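Local coordinates for protein uracil-DNA glycosylase (Nitratifractor salsuginis, PDB 5X3G) that belongs to the uracil-DNA glycosylases, an enzyme family built on a compact alpha/beta fold around a four-stranded parallel sheet, at residues Phe92-Ile100 with Glu109-Ile120. Numbering follows the deposited sequence.
Sequences FIDGRVREI and EVNRATSLRNFI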
ATOM      1  N   PHE A  92       1.863  -3.067  -0.012  1.00 22.95           N
ATOM      2  CA  PHE A  92       1.445  -4.161   0.860  1.00 22.68           C
ATOM      3  C   PHE A  92       0.633  -5.240   0.146  1.00 33.78           C
ATOM      4  O   PHE A  92       0.729  -6.416   0.510  1.00 40.63           O
ATOM      5  CB  PHE A  92       0.651  -3.618   2.053  1.00 27.68           C
ATOM      6  CG  PHE A  92       0.687  -4.512   3.256  1.00 25.54           C
ATOM      7  CD1 PHE A  92       1.871  -5.120   3.636  1.00 30.05           C
ATOM      8  CD2 PHE A  92      -0.452  -4.740   4.009  1.00 33.27           C
ATOM      9  CE1 PHE A  92       1.920  -5.944   4.739  1.00 35.80           C
ATOM     10  CE2 PHE A  92      -0.410  -5.565   5.115  1.00 24.11           C
ATOM     11  CZ  PHE A  92       0.779  -6.167   5.481  1.00 27.75           C
ATOM     12  N   ILE A  93      -0.160  -4.872  -0.857  1.00 26.87           N
ATOM     13  CA  ILE A  93      -1.025  -5.835  -1.533  1.00 26.02           C
ATOM     14  C   ILE A  93      -0.208  -6.612  -2.557  1.00 29.40           C
ATOM     15  O   ILE A  93       0.277  -6.045  -3.542  1.00 35.68           O
ATOM     16  CB  ILE A  93      -2.218  -5.141  -2.203  1.00 26.32           C
ATOM     17  CG1 ILE A  93      -2.981  -4.294  -1.189  1.00 26.82           C
ATOM     18  CG2 ILE A  93      -3.151  -6.171  -2.807  1.00 22.18           C
ATOM     19  CD1 ILE A  93      -3.552  -5.085  -0.030  1.00 28.57           C
ATOM     20  N   ASP A  94      -0.080  -7.917  -2.342  1.00 27.66           N
ATOM     21  CA  ASP A  94       0.682  -8.780  -3.235  1.00 28.48           C
ATOM     22  C   ASP A  94      -0.252  -9.372  -4.284  1.00 30.37           C
ATOM     23  O   ASP A  94      -1.160 -10.143  -3.953  1.00 28.37           O
ATOM     24  CB  ASP A  94       1.386  -9.886  -2.447  1.00 27.86           C
ATOM     25  CG  ASP A  94       2.408 -10.640  -3.280  1.00 32.65           C
ATOM     26  OD1 ASP A  94       2.111 -10.977  -4.443  1.00 29.98           O
ATOM     27  OD2 ASP A  94       3.521 -10.896  -2.773  1.00 30.11           O
ATOM     28  N   GLY A  95      -0.010  -9.030  -5.549  1.00 28.66           N
ATOM     29  CA  GLY A  95      -0.845  -9.476  -6.650  1.00 31.90           C
ATOM     30  C   GLY A  95      -0.808 -10.968  -6.921  1.00 30.19           C
ATOM     31  O   GLY A  95      -1.632 -11.450  -7.704  1.00 35.23           O
ATOM     32  N   ARG A  96       0.129 -11.705  -6.317  1.00 27.06           N
ATOM     33  CA  ARG A  96       0.097 -13.161  -6.440  1.00 31.30           C
ATOM     34  C   ARG A  96      -1.087 -13.759  -5.702  1.00 35.83           C
ATOM     35  O   ARG A  96      -1.635 -14.781  -6.132  1.00 33.97           O
ATOM     36  CB  ARG A  96       1.385 -13.787  -5.906  1.00 38.29           C
ATOM     37  CG  ARG A  96       2.565 -13.705  -6.838  1.00 44.93           C
ATOM     38  CD  ARG A  96       3.750 -14.488  -6.300  1.00 50.77           C
ATOM     39  NE  ARG A  96       3.425 -15.900  -6.131  1.00 51.64           N
ATOM     40  CZ  ARG A  96       3.471 -16.802  -7.107  1.00 46.82           C
ATOM     41  NH1 ARG A  96       3.832 -16.441  -8.330  1.00 54.17           N
ATOM     42  NH2 ARG A  96       3.156 -18.067  -6.860  1.00 57.44           N
ATOM     43  N   VAL A  97      -1.487 -13.150  -4.593  1.00 23.84           N
ATOM     44  CA  VAL A  97      -2.539 -13.703  -3.753  1.00 27.06           C
ATOM     45  C   VAL A  97      -3.889 -13.392  -4.377  1.00 34.71           C
ATOM     46  O   VAL A  97      -4.175 -12.243  -4.737  1.00 27.76           O
ATOM     47  CB  VAL A  97      -2.452 -13.140  -2.326  1.00 29.13           C
ATOM     48  CG1 VAL A  97      -3.486 -13.806  -1.444  1.00 30.60           C
ATOM     49  CG2 VAL A  97      -1.050 -13.323  -1.758  1.00 26.38           C
ATOM     50  N   ARG A  98      -4.723 -14.419  -4.513  1.00 30.00           N
ATOM     51  CA  ARG A  98      -6.107 -14.225  -4.912  1.00 22.94           C
ATOM     52  C   ARG A  98      -7.015 -14.684  -3.780  1.00 28.33           C
ATOM     53  O   ARG A  98      -7.543 -13.857  -3.029  1.00 27.38           O
ATOM     54  CB  ARG A  98      -6.401 -14.973  -6.213  1.00 36.87           C
ATOM     55  CG  ARG A  98      -5.825 -14.277  -7.438  1.00 32.65           C
ATOM     56  CD  ARG A  98      -6.050 -15.080  -8.701  1.00 31.71           C
ATOM     57  NE  ARG A  98      -5.308 -16.337  -8.681  1.00 41.34           N
ATOM     58  CZ  ARG A  98      -5.235 -17.175  -9.708  1.00 44.02           C
ATOM     59  NH1 ARG A  98      -5.855 -16.884 -10.843  1.00 39.33           N
ATOM     60  NH2 ARG A  98      -4.538 -18.297  -9.604  1.00 35.49           N
ATOM     61  N   GLU A  99      -7.182 -15.995  -3.632  1.00 27.78           N
ATOM     62  CA  GLU A  99      -7.972 -16.523  -2.530  1.00 33.29           C
ATOM     63  C   GLU A  99      -7.220 -16.362  -1.214  1.00 29.48           C
ATOM     64  O   GLU A  99      -6.014 -16.610  -1.134  1.00 31.57           O
ATOM     65  CB  GLU A  99      -8.313 -17.996  -2.764  1.00 31.91           C
ATOM     66  CG  GLU A  99      -9.312 -18.257  -3.894  1.00 32.93           C
ATOM     67  CD  GLU A  99      -8.745 -17.952  -5.266  1.00 30.17           C
ATOM     68  OE1 GLU A  99      -7.553 -18.247  -5.496  1.00 39.01           O
ATOM     69  OE2 GLU A  99      -9.485 -17.411  -6.115  1.00 44.73           O
ATOM     70  N   ILE A 100      -7.943 -15.938  -0.176  1.00 28.19           N
ATOM     71  CA  ILE A 100      -7.322 -15.753   1.131  1.00 26.03           C
ATOM     72  C   ILE A 100      -7.229 -17.076   1.878  1.00 32.84           C
ATOM     73  O   ILE A 100      -6.202 -17.386   2.491  1.00 28.39           O
ATOM     74  CB  ILE A 100      -8.098 -14.703   1.947  1.00 29.25           C
ATOM     75  CG1 ILE A 100      -8.087 -13.347   1.238  1.00 30.93           C
ATOM     76  CG2 ILE A 100      -7.523 -14.584   3.356  1.00 20.83           C
ATOM     77  CD1 ILE A 100      -6.708 -12.745   1.087  1.00 31.54           C
ATOM     78  N   GLU A 109      -0.703 -18.971  -1.275  1.00 36.61           N
ATOM     79  CA  GLU A 109      -0.118 -17.682  -1.626  1.00 31.96           C
ATOM     80  C   GLU A 109      -0.104 -16.724  -0.441  1.00 28.65           C
ATOM     81  O   GLU A 109       0.804 -15.894  -0.331  1.00 32.13           O
ATOM     82  CB  GLU A 109      -0.866 -17.067  -2.808  1.00 33.56           C
ATOM     83  CG  GLU A 109      -0.510 -17.692  -4.149  1.00 42.38           C
ATOM     84  CD  GLU A 109       0.983 -17.689  -4.425  1.00 50.03           C
ATOM     85  OE1 GLU A 109       1.488 -18.697  -4.966  1.00 57.82           O
ATOM     86  OE2 GLU A 109       1.654 -16.683  -4.107  1.00 40.53           O
ATOM     87  N   VAL A 110      -1.093 -16.815   0.451  1.00 28.24           N
ATOM     88  CA  VAL A 110      -1.052 -16.018   1.675  1.00 31.40           C
ATOM     89  C   VAL A 110       0.108 -16.468   2.551  1.00 33.09           C
ATOM     90  O   VAL A 110       0.872 -15.648   3.076  1.00 27.46           O
ATOM     91  CB  VAL A 110      -2.392 -16.112   2.429  1.00 36.81           C
ATOM     92  CG1 VAL A 110      -2.263 -15.505   3.819  1.00 27.45           C
ATOM     93  CG2 VAL A 110      -3.491 -15.417   1.655  1.00 27.10           C
ATOM     94  N   ASN A 111       0.262 -17.785   2.713  1.00 28.03           N
ATOM     95  CA  ASN A 111       1.323 -18.309   3.566  1.00 33.74           C
ATOM     96  C   ASN A 111       2.699 -17.941   3.027  1.00 32.21           C
ATOM     97  O   ASN A 111       3.624 -17.675   3.802  1.00 32.35           O
ATOM     98  CB  ASN A 111       1.196 -19.827   3.704  1.00 32.91           C
ATOM     99  CG  ASN A 111       0.216 -20.238   4.788  1.00 40.82           C
ATOM    100  OD1 ASN A 111      -0.302 -21.355   4.781  1.00 33.76           O
ATOM    101  ND2 ASN A 111      -0.043 -19.334   5.728  1.00 27.97           N
ATOM    102  N   ARG A 112       2.852 -17.924   1.702  1.00 28.91           N
ATOM    103  CA  ARG A 112       4.141 -17.565   1.120  1.00 31.07           C
ATOM    104  C   ARG A 112       4.500 -16.112   1.420  1.00 28.36           C
ATOM    105  O   ARG A 112       5.663 -15.800   1.691  1.00 25.61           O
ATOM    106  CB  ARG A 112       4.126 -17.822  -0.388  1.00 30.18           C
ATOM    107  CG  ARG A 112       5.408 -17.402  -1.090  1.00 36.57           C
ATOM    108  CD  ARG A 112       5.324 -17.549  -2.603  1.00 49.92           C
ATOM    109  NE  ARG A 112       5.311 -18.947  -3.035  1.00 46.24           N
ATOM    110  CZ  ARG A 112       5.488 -19.340  -4.293  1.00 50.06           C
ATOM    111  NH1 ARG A 112       5.699 -18.444  -5.248  1.00 39.47           N
ATOM    112  NH2 ARG A 112       5.459 -20.630  -4.596  1.00 43.34           N
ATOM    113  N   ALA A 113       3.515 -15.215   1.391  1.00 29.13           N
ATOM    114  CA  ALA A 113       3.740 -13.784   1.607  1.00 25.84           C
ATOM    115  C   ALA A 113       3.725 -13.506   3.107  1.00 34.69           C
ATOM    116  O   ALA A 113       2.690 -13.178   3.696  1.00 25.94           O
ATOM    117  CB  ALA A 113       2.692 -12.955   0.876  1.00 29.87           C
ATOM    118  N   THR A 114       4.912 -13.606   3.712  1.00 27.59           N
ATOM    119  CA  THR A 114       5.075 -13.566   5.164  1.00 29.59           C
ATOM    120  C   THR A 114       4.327 -12.398   5.800  1.00 28.77           C
ATOM    121  O   THR A 114       3.534 -12.579   6.733  1.00 23.64           O
ATOM    122  CB  THR A 114       6.569 -13.489   5.500  1.00 35.13           C
ATOM    123  OG1 THR A 114       7.273 -14.506   4.777  1.00 36.47           O
ATOM    124  CG2 THR A 114       6.795 -13.687   6.992  1.00 34.49           C
ATOM    125  N   SER A 115       4.579 -11.186   5.307  1.00 28.34           N
ATOM    126  CA  SER A 115       3.986 -10.008   5.928  1.00 26.25           C
ATOM    127  C   SER A 115       2.464 -10.063   5.879  1.00 20.28           C
ATOM    128  O   SER A 115       1.792  -9.782   6.878  1.00 21.28           O
ATOM    129  CB  SER A 115       4.510  -8.747   5.244  1.00 21.95           C
ATOM    130  OG  SER A 115       5.886  -8.564   5.522  1.00 30.02           O
ATOM    131  N   LEU A 116       1.905 -10.443   4.728  1.00 25.14           N
ATOM    132  CA  LEU A 116       0.454 -10.538   4.617  1.00 27.86           C
ATOM    133  C   LEU A 116      -0.092 -11.680   5.459  1.00 29.76           C
ATOM    134  O   LEU A 116      -1.181 -11.564   6.030  1.00 21.20           O
ATOM    135  CB  LEU A 116       0.048 -10.704   3.156  1.00 24.97           C
ATOM    136  CG  LEU A 116      -0.107  -9.369   2.426  1.00 39.31           C
ATOM    137  CD1 LEU A 116       0.073  -9.539   0.927  1.00 38.56           C
ATOM    138  CD2 LEU A 116      -1.460  -8.744   2.753  1.00 32.98           C
ATOM    139  N   ARG A 117       0.640 -12.795   5.536  1.00 31.33           N
ATOM    140  CA  ARG A 117       0.258 -13.886   6.426  1.00 31.62           C
ATOM    141  C   ARG A 117       0.066 -13.380   7.852  1.00 24.66           C
ATOM    142  O   ARG A 117      -1.008 -13.543   8.452  1.00 27.66           O
ATOM    143  CB  ARG A 117       1.324 -14.987   6.378  1.00 29.68           C
ATOM    144  CG  ARG A 117       1.039 -16.196   7.258  1.00 36.51           C
ATOM    145  CD  ARG A 117       2.128 -17.264   7.133  1.00 28.55           C
ATOM    146  NE  ARG A 117       3.358 -16.906   7.837  1.00 31.79           N
ATOM    147  CZ  ARG A 117       4.567 -16.873   7.279  1.00 29.56           C
ATOM    148  NH1 ARG A 117       4.723 -17.185   6.000  1.00 41.58           N
ATOM    149  NH2 ARG A 117       5.623 -16.539   8.006  1.00 37.35           N
ATOM    150  N   ASN A 118       1.094 -12.725   8.396  1.00 21.62           N
ATOM    151  CA  ASN A 118       1.018 -12.274   9.780  1.00 26.10           C
ATOM    152  C   ASN A 118      -0.001 -11.154   9.956  1.00 23.35           C
ATOM    153  O   ASN A 118      -0.651 -11.076  11.004  1.00 23.78           O
ATOM    154  CB  ASN A 118       2.398 -11.834  10.264  1.00 29.99           C
ATOM    155  CG  ASN A 118       3.370 -12.995  10.379  1.00 31.79           C
ATOM    156  OD1 ASN A 118       2.975 -14.121  10.681  1.00 33.75           O
ATOM    157  ND2 ASN A 118       4.650 -12.725  10.142  1.00 23.73           N
ATOM    158  N   PHE A 119      -0.166 -10.291   8.950  1.00 25.47           N
ATOM    159  CA  PHE A 119      -1.163  -9.229   9.049  1.00 19.06           C
ATOM    160  C   PHE A 119      -2.571  -9.802   9.085  1.00 23.37           C
ATOM    161  O   PHE A 119      -3.430  -9.314   9.827  1.00 21.30           O
ATOM    162  CB  PHE A 119      -1.021  -8.248   7.882  1.00 25.57           C
ATOM    163  CG  PHE A 119      -1.978  -7.087   7.949  1.00 24.75           C
ATOM    164  CD1 PHE A 119      -1.614  -5.920   8.596  1.00 25.16           C
ATOM    165  CD2 PHE A 119      -3.234  -7.154   7.365  1.00 17.91           C
ATOM    166  CE1 PHE A 119      -2.486  -4.846   8.667  1.00 20.65           C
ATOM    167  CE2 PHE A 119      -4.107  -6.081   7.436  1.00 24.04           C
ATOM    168  CZ  PHE A 119      -3.731  -4.928   8.086  1.00 27.19           C
ATOM    169  N   ILE A 120      -2.827 -10.838   8.284  1.00 25.13           N
ATOM    170  CA  ILE A 120      -4.156 -11.436   8.244  1.00 19.99           C
ATOM    171  C   ILE A 120      -4.446 -12.185   9.538  1.00 28.42           C
ATOM    172  O   ILE A 120      -5.556 -12.104  10.081  1.00 21.91           O
ATOM    173  CB  ILE A 120      -4.290 -12.350   7.013  1.00 20.00           C
ATOM    174  CG1 ILE A 120      -4.323 -11.516   5.727  1.00 19.88           C
ATOM    175  CG2 ILE A 120      -5.529 -13.222   7.133  1.00 15.72           C
ATOM    176  CD1 ILE A 120      -4.219 -12.346   4.468  1.00 25.94           C
TER
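Arg96 and Glu109 form a two-pronged, side-on salt bridge that ties a loop following inner strand 73-77 of the alpha/beta fold to the consecutive helices 108-112 and 114-126, separated at Ala113. Arg96 NE meets Glu109 OE2 at 2.8 Å. The second prong runs from Arg96 NH2 to Glu109 OE1 at 2.6 Å. The guanidinium and carboxylate planes nevertheless stand 64° apart, and both oxygens are approached from above the carboxylate plane. The guanidinium of Arg112 lies nearly parallel to that of Arg96, bringing its NH1 over one face; Glu109 and Glu85, which pairs with Arg96 NH1, probably offset the like charges. At the other end, the edge of Phe92 points into one face of Phe119 in a T-shaped stack, and Phe92 CE2 lies 3.6 Å from Phe119 CG. With CG anti to N (chi1 -155°), the Phe92 ring extends to this face, while Leu116 CD2 sits over one face of the Phe92 ring, toward its rim. Between these ends, Val97 CG1 presses tightly on Val110 CG2, which also touches Ile100 O. Asp94, held by Arg83 and Ser86, opens the type I turn that carries Arg96; Asp94 OD1 accepts from Arg96 N at 2.8 Å through its anti lone pair, an Asx turn.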